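Local coordinates for protein probable porin (Pseudomonas aeruginosa, PDB 4FSP) that probably acts as an outer-membrane porin of the OprD family, a beta-barrel channel through which small solutes would pass, at residues Y302-G307 with S319-Y324; G307-F312 with E358-S363. All blocks are in the same frame, centred on the assembly; numbering follows the deposited sequence.

Contact 1: Y302-G307 with S319-Y324. With C8E ((hydroxyethyloxy)tri(ethyloxy)octane), chain C.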
# COMPACT_ATOMS: atom_id res chain seq x y z
N TYR A 302 -6.12 -1.97 -2.16
CA TYR A 302 -5.85 -3.15 -1.35
C TYR A 302 -6.42 -4.42 -1.98
O TYR A 302 -7.35 -5.03 -1.44
CB TYR A 302 -6.44 -2.95 0.04
CG TYR A 302 -5.93 -3.92 1.07
CD1 TYR A 302 -4.57 -4.03 1.35
CD2 TYR A 302 -6.81 -4.72 1.80
CE1 TYR A 302 -4.09 -4.92 2.32
CE2 TYR A 302 -6.35 -5.61 2.78
CZ TYR A 302 -4.99 -5.70 3.03
OH TYR A 302 -4.53 -6.58 4.00
N LEU A 303 -5.87 -4.83 -3.12
CA LEU A 303 -6.37 -6.02 -3.82
C LEU A 303 -5.22 -7.01 -4.04
O LEU A 303 -4.08 -6.59 -4.25
CB LEU A 303 -6.96 -5.59 -5.17
CG LEU A 303 -8.20 -4.68 -5.18
CD1 LEU A 303 -8.46 -4.16 -6.59
CD2 LEU A 303 -9.41 -5.47 -4.70
N VAL A 304 -5.49 -8.31 -4.01
CA VAL A 304 -4.37 -9.23 -4.24
C VAL A 304 -3.93 -9.30 -5.69
O VAL A 304 -2.74 -9.42 -5.97
CB VAL A 304 -4.50 -10.65 -3.60
CG1 VAL A 304 -5.61 -10.71 -2.57
CG2 VAL A 304 -4.62 -11.72 -4.65
N ASN A 305 -4.87 -9.20 -6.62
CA ASN A 305 -4.50 -9.21 -8.03
C ASN A 305 -4.20 -7.81 -8.52
O ASN A 305 -4.86 -7.28 -9.42
CB ASN A 305 -5.58 -9.90 -8.88
CG ASN A 305 -5.55 -11.40 -8.70
OD1 ASN A 305 -4.69 -11.90 -7.97
ND2 ASN A 305 -6.49 -12.13 -9.35
N PHE A 306 -3.19 -7.20 -7.90
CA PHE A 306 -2.76 -5.85 -8.27
C PHE A 306 -1.32 -5.99 -8.68
O PHE A 306 -0.49 -6.42 -7.88
CB PHE A 306 -2.88 -4.91 -7.06
CG PHE A 306 -2.11 -3.62 -7.22
CD1 PHE A 306 -2.39 -2.75 -8.26
CD2 PHE A 306 -1.11 -3.29 -6.32
CE1 PHE A 306 -1.67 -1.57 -8.41
CE2 PHE A 306 -0.40 -2.11 -6.45
CZ PHE A 306 -0.68 -1.25 -7.50
N GLY A 307 -1.02 -5.66 -9.93
CA GLY A 307 0.33 -5.83 -10.42
C GLY A 307 1.13 -4.54 -10.43
O GLY A 307 0.77 -3.56 -9.75
N SER A 319 -10.36 -12.42 -12.20
CA SER A 319 -8.95 -12.62 -12.56
C SER A 319 -8.27 -13.68 -11.69
O SER A 319 -8.64 -13.88 -10.52
CB SER A 319 -8.19 -11.30 -12.45
OG SER A 319 -8.25 -10.80 -11.12
N TRP A 320 -7.25 -14.32 -12.26
CA TRP A 320 -6.45 -15.34 -11.58
C TRP A 320 -5.01 -14.93 -11.59
O TRP A 320 -4.55 -14.31 -12.55
CB TRP A 320 -6.54 -16.69 -12.31
CG TRP A 320 -7.82 -17.40 -12.13
CD1 TRP A 320 -8.89 -17.39 -12.98
CD2 TRP A 320 -8.18 -18.24 -11.03
NE1 TRP A 320 -9.90 -18.18 -12.46
CE2 TRP A 320 -9.49 -18.71 -11.27
CE3 TRP A 320 -7.52 -18.64 -9.86
CZ2 TRP A 320 -10.15 -19.56 -10.38
CZ3 TRP A 320 -8.18 -19.48 -8.98
CH2 TRP A 320 -9.48 -19.93 -9.24
N GLN A 321 -4.27 -15.31 -10.55
CA GLN A 321 -2.86 -14.98 -10.47
C GLN A 321 -2.07 -16.20 -10.04
O GLN A 321 -2.50 -16.95 -9.14
CB GLN A 321 -2.62 -13.82 -9.48
CG GLN A 321 -1.13 -13.38 -9.34
CD GLN A 321 -0.87 -12.50 -8.12
OE1 GLN A 321 0.28 -12.32 -7.71
NE2 GLN A 321 -1.93 -11.95 -7.53
N LEU A 322 -0.92 -16.40 -10.69
CA LEU A 322 0.10 -17.35 -10.22
C LEU A 322 1.34 -16.54 -9.91
O LEU A 322 1.70 -15.64 -10.66
CB LEU A 322 0.46 -18.36 -11.30
CG LEU A 322 -0.31 -19.67 -11.44
CD1 LEU A 322 -1.51 -19.71 -10.53
CD2 LEU A 322 -0.72 -19.87 -12.90
N ARG A 323 2.01 -16.89 -8.83
CA ARG A 323 3.17 -16.12 -8.43
C ARG A 323 4.24 -17.03 -7.84
O ARG A 323 3.94 -17.96 -7.09
CB ARG A 323 2.76 -15.05 -7.41
CG ARG A 323 3.92 -14.43 -6.68
CD ARG A 323 3.51 -13.27 -5.78
NE ARG A 323 4.66 -12.83 -5.00
CZ ARG A 323 4.85 -11.60 -4.54
NH1 ARG A 323 3.94 -10.66 -4.77
NH2 ARG A 323 5.94 -11.31 -3.84
N TYR A 324 5.50 -16.77 -8.19
CA TYR A 324 6.60 -17.51 -7.61
C TYR A 324 7.64 -16.56 -7.05
O TYR A 324 8.07 -15.63 -7.74
CB TYR A 324 7.25 -18.39 -8.68
CG TYR A 324 8.54 -19.02 -8.24
CD1 TYR A 324 8.55 -20.18 -7.48
CD2 TYR A 324 9.76 -18.46 -8.58
CE1 TYR A 324 9.72 -20.77 -7.06
CE2 TYR A 324 10.95 -19.06 -8.18
CZ TYR A 324 10.92 -20.21 -7.42
OH TYR A 324 12.09 -20.81 -7.00
C1 C8E C . 9.26 -19.54 -12.88
C2 C8E C . 8.91 -20.80 -12.08
C3 C8E C . 10.14 -21.34 -11.36
C4 C8E C . 9.80 -22.52 -10.45
C5 C8E C . 11.05 -23.14 -9.82
C6 C8E C . 10.63 -24.11 -8.72
C7 C8E C . 11.75 -24.99 -8.17
C8 C8E C . 11.12 -25.92 -7.13
O9 C8E C . 11.89 -27.07 -6.86
C10 C8E C . 12.46 -27.03 -5.57
C11 C8E C . 11.63 -27.85 -4.59
O12 C8E C . 11.85 -27.37 -3.28
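N305 meets S319 and Q321 where a loop folded into the pore of the OprD-family beta-barrel lies against the inner side of a wall strand. CB of N305 points toward the strand and stops 3.6 Å from S319 OG. Its CG stands anti to the carbonyl carbon (chi1 -74°), and the amide beyond it divides between two residues on the same face of the strand, S319 and Q321. On one branch, ND2 gives a nearly straight bond to S319 OG (2.8 Å, 174° at the hydrogen), with the hydroxyl oxygen in the plane of the amide. The other branch, OD1, rests 3.2 Å from Q321 CB and accepts a bond from Q321 NE2. The side chains run past one another in opposite senses, and their amides are steeply inclined; OD1 lies in the plane of the Q321 amide, whereas NE2 is tilted from the plane of the N305 carbonyl. Q321 reaches this far because its chain is extended. N305, the centre of an inverse gamma turn, is also tied through its backbone N to Q285 on the adjacent strand 278-288. NE2 of Q321 bonds a second time, to V304 O at 3.1 Å, approaching from above the carbonyl plane with a bent N-H...O angle of 136°.

Contact 2: G307-F312 with E358-S363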
# COMPACT_ATOMS: atom_id res chain seq x y z
N GLY A 307 -1.02 -5.66 -9.93
CA GLY A 307 0.33 -5.83 -10.42
C GLY A 307 1.13 -4.54 -10.43
O GLY A 307 0.77 -3.56 -9.75
N GLN A 308 2.21 -4.53 -11.20
CA GLN A 308 3.05 -3.35 -11.34
C GLN A 308 2.28 -2.27 -12.10
O GLN A 308 2.49 -1.08 -11.87
CB GLN A 308 4.36 -3.70 -12.07
CG GLN A 308 5.33 -2.52 -12.28
CD GLN A 308 6.61 -2.92 -13.03
OE1 GLN A 308 7.12 -4.04 -12.87
NE2 GLN A 308 7.13 -2.00 -13.85
N TYR A 309 1.36 -2.68 -12.98
CA TYR A 309 0.61 -1.71 -13.76
C TYR A 309 -0.91 -1.78 -13.54
O TYR A 309 -1.55 -0.76 -13.27
CB TYR A 309 0.91 -1.86 -15.26
CG TYR A 309 0.19 -0.85 -16.11
CD1 TYR A 309 0.53 0.50 -16.05
CD2 TYR A 309 -0.83 -1.23 -16.96
CE1 TYR A 309 -0.14 1.44 -16.83
CE2 TYR A 309 -1.50 -0.30 -17.74
CZ TYR A 309 -1.15 1.03 -17.67
OH TYR A 309 -1.82 1.95 -18.45
N ASN A 310 -1.48 -2.96 -13.68
CA ASN A 310 -2.94 -3.08 -13.70
C ASN A 310 -3.48 -3.60 -12.38
O ASN A 310 -2.77 -4.29 -11.64
CB ASN A 310 -3.42 -3.98 -14.85
CG ASN A 310 -4.93 -3.94 -15.05
OD1 ASN A 310 -5.53 -2.86 -15.15
ND2 ASN A 310 -5.56 -5.12 -15.10
N ASP A 311 -4.73 -3.27 -12.09
CA ASP A 311 -5.35 -3.66 -10.82
C ASP A 311 -6.50 -4.63 -11.03
O ASP A 311 -7.16 -5.05 -10.07
CB ASP A 311 -5.82 -2.42 -10.06
CG ASP A 311 -6.80 -1.57 -10.86
OD1 ASP A 311 -7.17 -1.98 -11.98
OD2 ASP A 311 -7.21 -0.50 -10.37
N PHE A 312 -6.75 -4.99 -12.28
CA PHE A 312 -7.77 -5.97 -12.63
C PHE A 312 -9.05 -5.70 -11.86
O PHE A 312 -9.57 -6.59 -11.19
CB PHE A 312 -7.23 -7.38 -12.36
CG PHE A 312 -6.04 -7.71 -13.22
CD1 PHE A 312 -4.76 -7.31 -12.84
CD2 PHE A 312 -6.21 -8.37 -14.43
CE1 PHE A 312 -3.67 -7.58 -13.64
CE2 PHE A 312 -5.11 -8.64 -15.24
CZ PHE A 312 -3.84 -8.23 -14.86
N GLU A 358 -7.79 -9.28 -20.51
CA GLU A 358 -6.52 -8.59 -20.32
C GLU A 358 -5.59 -9.45 -19.46
O GLU A 358 -6.06 -10.30 -18.70
CB GLU A 358 -6.73 -7.21 -19.66
CG GLU A 358 -7.36 -7.28 -18.27
CD GLU A 358 -7.54 -5.91 -17.63
OE1 GLU A 358 -7.23 -4.88 -18.28
OE2 GLU A 358 -8.00 -5.85 -16.47
N TRP A 359 -4.29 -9.24 -19.60
CA TRP A 359 -3.33 -9.97 -18.77
C TRP A 359 -2.07 -9.15 -18.50
O TRP A 359 -1.82 -8.13 -19.14
CB TRP A 359 -3.00 -11.35 -19.39
CG TRP A 359 -2.32 -11.30 -20.74
CD1 TRP A 359 -2.92 -11.33 -21.96
CD2 TRP A 359 -0.90 -11.22 -20.99
NE1 TRP A 359 -1.97 -11.28 -22.96
CE2 TRP A 359 -0.73 -11.21 -22.39
CE3 TRP A 359 0.22 -11.17 -20.17
CZ2 TRP A 359 0.53 -11.15 -22.98
CZ3 TRP A 359 1.48 -11.09 -20.76
CH2 TRP A 359 1.62 -11.09 -22.15
N GLU A 360 -1.29 -9.59 -17.52
CA GLU A 360 -0.06 -8.91 -17.14
C GLU A 360 0.96 -9.91 -16.58
O GLU A 360 0.60 -10.81 -15.81
CB GLU A 360 -0.34 -7.81 -16.09
CG GLU A 360 0.91 -7.02 -15.66
CD GLU A 360 0.62 -5.76 -14.82
OE1 GLU A 360 -0.50 -5.20 -14.91
OE2 GLU A 360 1.53 -5.32 -14.08
N ARG A 361 2.22 -9.77 -16.99
CA ARG A 361 3.31 -10.53 -16.38
C ARG A 361 4.32 -9.57 -15.78
O ARG A 361 4.83 -8.68 -16.47
CB ARG A 361 4.01 -11.46 -17.41
CG ARG A 361 5.49 -11.75 -17.09
CD ARG A 361 6.04 -12.97 -17.81
NE ARG A 361 5.57 -14.21 -17.19
CZ ARG A 361 6.37 -15.11 -16.63
NH1 ARG A 361 7.68 -14.94 -16.60
NH2 ARG A 361 5.83 -16.20 -16.08
N ASP A 362 4.57 -9.73 -14.49
CA ASP A 362 5.58 -8.91 -13.82
C ASP A 362 6.73 -9.81 -13.45
O ASP A 362 6.53 -10.98 -13.10
CB ASP A 362 5.05 -8.28 -12.53
CG ASP A 362 3.90 -7.32 -12.77
OD1 ASP A 362 3.77 -6.82 -13.91
OD2 ASP A 362 3.12 -7.07 -11.81
N SER A 363 7.93 -9.26 -13.53
CA SER A 363 9.13 -9.91 -13.04
C SER A 363 9.89 -8.90 -12.20
O SER A 363 9.90 -7.70 -12.50
CB SER A 363 10.00 -10.39 -14.21
OG SER A 363 9.38 -11.48 -14.88
O HOH W 1 -8.47 -3.63 -14.53
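G307 brings its CA to 3.4 Å from D362 OD2, and from there the loop meets three acidic side chains that point inward from alternate positions of strand 358-368. The backbone N of Q308 donates to D362 OD2 (2.8 Å), meeting it from above the carboxylate plane; R341 forms a salt bridge to the same oxygen. The side chain of Q308 turns elsewhere, its NE2 hydrogen-bonded to E396 OE2. The next two amides share one carboxylate: Y309 N bonds to E360 OE2 at 2.9 Å and N310 N to E360 OE1 at 2.7 Å, each on the syn lone pair. This paired grip fixes the rotation of the E360 carboxylate, which its extended chain, with CG anti to the backbone N (chi1 -178°), carries out to the loop. N310 then turns its own amide toward E358, and ND2 makes a weak bond to OE2 (2.9 Å), the amide and carboxylate planes 76° apart. E358 OE1 is held by Y386. F312 lies beneath N310, whose ND2 sits 3.1 Å above the centre of the ring, while ring atom CZ touches E360 CB at 3.7 Å. Backbone N-H groups of an inward-folded loop held by carboxylates of the wall are consistent with the narrowed, polar pore interior of OprD-family barrels.

From the N-terminal end, the chain leaves strand 299-300 and enters the loop whose residues 302-307 form the first half of contact 1. It continues through G307, common to both contacts, into 307-312, then turns back to the barrel wall at strand 318-327, where 319-324 closes the short loop of contact 1. Contact 2 closes only later, after strand 336-346, when 358-363 on strand 358-368 meets the loop. The two contacts therefore cross along the chain. Their centres lie about 8 Å apart, and they touch where N305 O approaches F312 CD1 at 3.4 Å. Together they fasten one loop to two wall strands separated by strand 336-346.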